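Local coordinates for probable spore coat polysaccharide biosynthesis protein E (Chromobacterium violaceum ATCC 12472, PDB 3G8R) that binds zinc in its barrel domain and probably acts as a NeuB-family sialic acid synthase, consistent with N-acylneuraminate-9-phosphate synthase activity, at residues V319-K324 with A336-V341; G281-R286 with E307-A312. One frame throughout, in Å; residues are numbered along the deposited sequence.

Interaction 1. Residues V319-K324 with A336-V341; sequences VRYTAK and ADLEPV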
# COMPACT_ATOMS: atom_id res chain seq x y z
N VAL A 319 -12.16 -21.33 38.32
CA VAL A 319 -12.47 -22.76 38.23
C VAL A 319 -13.49 -23.05 37.12
O VAL A 319 -14.67 -22.73 37.27
CB VAL A 319 -13.00 -23.28 39.58
CG1 VAL A 319 -13.40 -24.73 39.46
CG2 VAL A 319 -11.95 -23.11 40.65
N ARG A 320 -13.03 -23.67 36.03
CA ARG A 320 -13.90 -23.95 34.88
C ARG A 320 -14.22 -25.42 34.67
O ARG A 320 -15.28 -25.73 34.14
CB ARG A 320 -13.30 -23.38 33.61
CG ARG A 320 -12.91 -21.92 33.69
CD ARG A 320 -14.08 -20.99 33.41
NE ARG A 320 -14.75 -20.62 34.65
CZ ARG A 320 -14.91 -19.37 35.09
NH1 ARG A 320 -14.46 -18.32 34.38
NH2 ARG A 320 -15.56 -19.17 36.26
N TYR A 321 -13.32 -26.32 35.06
CA TYR A 321 -13.48 -27.75 34.78
C TYR A 321 -13.28 -28.68 35.96
O TYR A 321 -12.39 -28.49 36.79
CB TYR A 321 -12.53 -28.21 33.68
CG TYR A 321 -12.41 -27.31 32.46
CD1 TYR A 321 -13.23 -27.49 31.33
CD2 TYR A 321 -11.44 -26.30 32.43
CE1 TYR A 321 -13.09 -26.65 30.20
CE2 TYR A 321 -11.29 -25.47 31.32
CZ TYR A 321 -12.11 -25.64 30.21
OH TYR A 321 -11.92 -24.77 29.14
N THR A 322 -14.12 -29.71 36.00
CA THR A 322 -13.91 -30.86 36.87
C THR A 322 -13.57 -32.05 36.00
O THR A 322 -14.01 -32.14 34.86
CB THR A 322 -15.16 -31.20 37.68
OG1 THR A 322 -16.29 -31.22 36.81
CG2 THR A 322 -15.37 -30.18 38.81
N ALA A 323 -12.79 -32.97 36.56
CA ALA A 323 -12.47 -34.22 35.90
C ALA A 323 -13.65 -35.22 35.99
O ALA A 323 -14.03 -35.63 37.08
CB ALA A 323 -11.21 -34.81 36.52
N LYS A 324 -14.22 -35.57 34.84
CA LYS A 324 -15.24 -36.63 34.75
C LYS A 324 -14.68 -37.96 35.17
O LYS A 324 -15.36 -38.71 35.85
CB LYS A 324 -15.81 -36.81 33.33
CG LYS A 324 -16.43 -35.57 32.70
CD LYS A 324 -17.46 -35.92 31.62
CE LYS A 324 -17.01 -35.58 30.18
NZ LYS A 324 -16.73 -36.81 29.36
N ALA A 336 -11.59 -34.13 26.34
CA ALA A 336 -12.78 -34.99 26.32
C ALA A 336 -13.09 -35.56 27.71
O ALA A 336 -14.16 -36.15 27.92
CB ALA A 336 -12.62 -36.10 25.29
N ASP A 337 -12.18 -35.37 28.67
CA ASP A 337 -12.36 -35.94 30.01
C ASP A 337 -12.84 -34.91 31.03
O ASP A 337 -12.66 -35.11 32.24
CB ASP A 337 -11.05 -36.56 30.49
CG ASP A 337 -10.63 -37.79 29.67
OD1 ASP A 337 -11.33 -38.15 28.69
OD2 ASP A 337 -9.59 -38.39 30.03
N LEU A 338 -13.43 -33.82 30.58
CA LEU A 338 -13.77 -32.80 31.55
C LEU A 338 -15.17 -32.28 31.38
O LEU A 338 -15.63 -31.99 30.27
CB LEU A 338 -12.78 -31.63 31.51
CG LEU A 338 -11.28 -31.90 31.38
CD1 LEU A 338 -10.66 -30.63 30.86
CD2 LEU A 338 -10.63 -32.32 32.67
N GLU A 339 -15.84 -32.17 32.52
CA GLU A 339 -17.16 -31.56 32.60
C GLU A 339 -17.03 -30.11 33.09
O GLU A 339 -16.31 -29.83 34.06
CB GLU A 339 -18.11 -32.40 33.47
CG GLU A 339 -19.57 -32.25 33.06
CD GLU A 339 -20.42 -33.48 33.37
OE1 GLU A 339 -21.67 -33.36 33.31
OE2 GLU A 339 -19.86 -34.56 33.67
N PRO A 340 -17.69 -29.19 32.40
CA PRO A 340 -17.59 -27.78 32.70
C PRO A 340 -18.39 -27.36 33.93
O PRO A 340 -19.37 -28.00 34.29
CB PRO A 340 -18.17 -27.13 31.44
CG PRO A 340 -18.07 -28.20 30.38
CD PRO A 340 -18.40 -29.42 31.14
N VAL A 341 -17.97 -26.27 34.56
CA VAL A 341 -18.55 -25.86 35.84
C VAL A 341 -19.08 -24.44 35.77
O VAL A 341 -20.29 -24.24 35.92
CB VAL A 341 -17.53 -26.05 36.97
CG1 VAL A 341 -17.96 -25.32 38.23
CG2 VAL A 341 -17.40 -27.52 37.27

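Interaction 2. Residues G281-R286 with E307-A312; sequences GVFATR and EGQLTA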
# COMPACT_ATOMS: atom_id res chain seq x y z
N GLY A 281 0.51 -27.25 26.48
CA GLY A 281 -0.56 -28.14 26.90
C GLY A 281 -0.70 -28.10 28.41
O GLY A 281 0.22 -27.66 29.11
N VAL A 282 -1.83 -28.57 28.92
CA VAL A 282 -2.10 -28.54 30.33
C VAL A 282 -1.91 -29.94 30.84
O VAL A 282 -2.56 -30.88 30.36
CB VAL A 282 -3.53 -28.12 30.60
CG1 VAL A 282 -3.82 -28.11 32.10
CG2 VAL A 282 -3.76 -26.81 30.03
N PHE A 283 -1.03 -30.09 31.83
CA PHE A 283 -0.74 -31.40 32.41
C PHE A 283 -1.13 -31.43 33.86
O PHE A 283 -1.00 -30.42 34.55
CB PHE A 283 0.76 -31.72 32.32
CG PHE A 283 1.26 -31.93 30.91
CD1 PHE A 283 1.43 -33.20 30.40
CD2 PHE A 283 1.57 -30.83 30.09
CE1 PHE A 283 1.91 -33.40 29.09
CE2 PHE A 283 2.05 -31.00 28.78
CZ PHE A 283 2.23 -32.29 28.28
N ALA A 284 -1.58 -32.59 34.34
CA ALA A 284 -1.74 -32.77 35.79
C ALA A 284 -0.38 -32.91 36.48
O ALA A 284 0.56 -33.55 35.95
CB ALA A 284 -2.63 -33.96 36.10
N THR A 285 -0.25 -32.27 37.64
CA THR A 285 1.00 -32.34 38.38
C THR A 285 0.91 -33.36 39.53
O THR A 285 1.91 -33.65 40.20
CB THR A 285 1.40 -30.97 38.94
OG1 THR A 285 0.41 -30.53 39.84
CG2 THR A 285 1.47 -29.97 37.85
N ARG A 286 -0.29 -33.93 39.69
CA ARG A 286 -0.78 -34.53 40.93
C ARG A 286 -1.99 -35.39 40.53
O ARG A 286 -2.75 -34.99 39.65
CB ARG A 286 -1.18 -33.37 41.83
CG ARG A 286 -1.99 -33.65 43.02
CD ARG A 286 -1.92 -32.42 43.88
NE ARG A 286 -0.75 -32.43 44.77
CZ ARG A 286 0.38 -31.72 44.59
NH1 ARG A 286 1.36 -31.81 45.48
NH2 ARG A 286 0.54 -30.92 43.54
N GLU A 307 -3.04 -34.29 20.56
CA GLU A 307 -4.45 -34.19 20.29
C GLU A 307 -5.14 -34.93 21.41
O GLU A 307 -4.55 -35.91 21.92
CB GLU A 307 -4.68 -34.98 19.01
CG GLU A 307 -5.59 -34.34 17.96
CD GLU A 307 -5.75 -35.21 16.68
OE1 GLU A 307 -5.38 -36.41 16.70
OE2 GLU A 307 -6.25 -34.67 15.66
N GLY A 308 -6.31 -34.52 21.89
CA GLY A 308 -6.79 -33.17 21.99
C GLY A 308 -6.63 -32.95 23.48
O GLY A 308 -7.55 -33.06 24.29
N GLN A 309 -5.37 -32.72 23.85
CA GLN A 309 -5.02 -32.31 25.17
C GLN A 309 -5.54 -30.91 25.30
O GLN A 309 -5.59 -30.17 24.32
CB GLN A 309 -3.52 -32.29 25.29
CG GLN A 309 -3.01 -31.78 26.60
CD GLN A 309 -1.55 -32.03 26.74
OE1 GLN A 309 -0.88 -32.45 25.79
NE2 GLN A 309 -1.03 -31.79 27.94
N LEU A 310 -5.96 -30.57 26.51
CA LEU A 310 -6.39 -29.24 26.79
C LEU A 310 -5.10 -28.42 26.75
O LEU A 310 -4.06 -28.88 27.23
CB LEU A 310 -7.06 -29.19 28.16
CG LEU A 310 -7.43 -27.79 28.66
CD1 LEU A 310 -8.79 -27.45 28.18
CD2 LEU A 310 -7.36 -27.66 30.16
N THR A 311 -5.17 -27.24 26.14
CA THR A 311 -4.04 -26.32 26.02
C THR A 311 -4.25 -25.10 26.89
O THR A 311 -5.36 -24.81 27.31
CB THR A 311 -3.86 -25.83 24.58
OG1 THR A 311 -4.79 -24.78 24.32
CG2 THR A 311 -4.12 -26.93 23.61
N ALA A 312 -3.16 -24.37 27.12
CA ALA A 312 -3.14 -23.23 28.01
C ALA A 312 -4.00 -22.14 27.44
O ALA A 312 -4.63 -21.37 28.18
CB ALA A 312 -1.72 -22.74 28.16

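Interaction 1. Residues V319-K324 with A336-V341
An antiparallel two-stranded ribbon in the SAF domain that ends this construct joins Y321-A323 to L338-P340, at the surface and far from the zinc-bearing barrel. T322 and E339 form its hydrogen-bonded pair, flanked by the non-hydrogen-bonded pairs Y321-P340 and A323-L338. T322 N reaches E339 O at 2.9 Å almost in line with the carbonyl, and E339 N returns a bond to T322 O. The carbonyl of E339 also takes the hydroxyl of T322: with chi1 at 48°, OG1 sits between the backbone N and the carbonyl carbon and meets E339 O at 3.1 Å, from above the carbonyl plane. Two donors from one residue thus grip one oxygen. On the same face, T322 CG2 lies 3.7 Å from V341 CG2, the two side chains crossing at about a right angle. The other face carries Y321, A323, L338 and P340; here L338 CD1 approaches the tyrosine ring obliquely, and L338 also packs on L294 and V333. The hydroxyl of Y321 is held by the backbone O of E314. Pairing runs on past the strands, through V341 N to R320 O and K324 N to D337 O. K324 lies across the E339 side chain, but K324 NZ remains 5.8 Å from E339 OE2; bends at chi3 and chi4 instead carry NZ to 3.0 Å from the backbone O of A336.

Interaction 2. Residues G281-R286 with E307-A312
The side-chain amide of Q309 stands almost upright on the ring of F283, the two planes 86° apart. Its NE2 lies over the centre of one ring face, 3.2 Å above the plane, while the same nitrogen donates a straight hydrogen bond to V282 O at 3.0 Å. That oxygen lies in the plane of the amide, yet from the oxygen's side the donor comes from well above the carbonyl plane and not along a lone pair. Q309 gets there by an extended chain, CG being anti to the backbone N (chi1 176°), which carries the amide across to the strand. At the other end of the amide, OE1 accepts from the backbone N of V306, so both amide atoms are bonded and the rotation of the group is fixed. F283 also stacks with H55 of the second subunit, placing this buried contact next to the dimer interface.

V282 and L310 are arranged differently: their side chains lie side by side and point the same way, with V282 CG2 3.7 Å from L310 CD2. Between their backbones, V282 N donates to L310 O at 2.8 Å. One residue earlier, G281 lies against T311, their CA atoms 4.0 Å apart, in a single backbone bridge. Strand 281-284 pairs antiparallel with strand 299-302, and the loop following that second strand brings Q309 and L310 back to the first. The result is a strand-to-loop junction within the SAF domain, the small fold that follows the NeuB barrel in sialic acid synthases and makes up type III antifreeze proteins.

Both contacts belong to the SAF domain, with centres about 12 Å apart, and follow one another along the chain. Interaction 1 is a surface contact held by regular strand pairing, where backbone bonds dominate and the exposed K324 and E339 side chains cross on the outside. Interaction 2 is buried: it joins a strand to an irregular loop, and a glutamine side chain supplies one of the two hydrogen bonds, the loop forming only a single backbone bridge with the strand. They meet where the Y321 hydroxyl packs on L310 CD1, and V333 touches both V282 and L338. Unlike 319-324 and 336-341, which touch no other subunit of the assembly, interaction 2 reaches the second subunit.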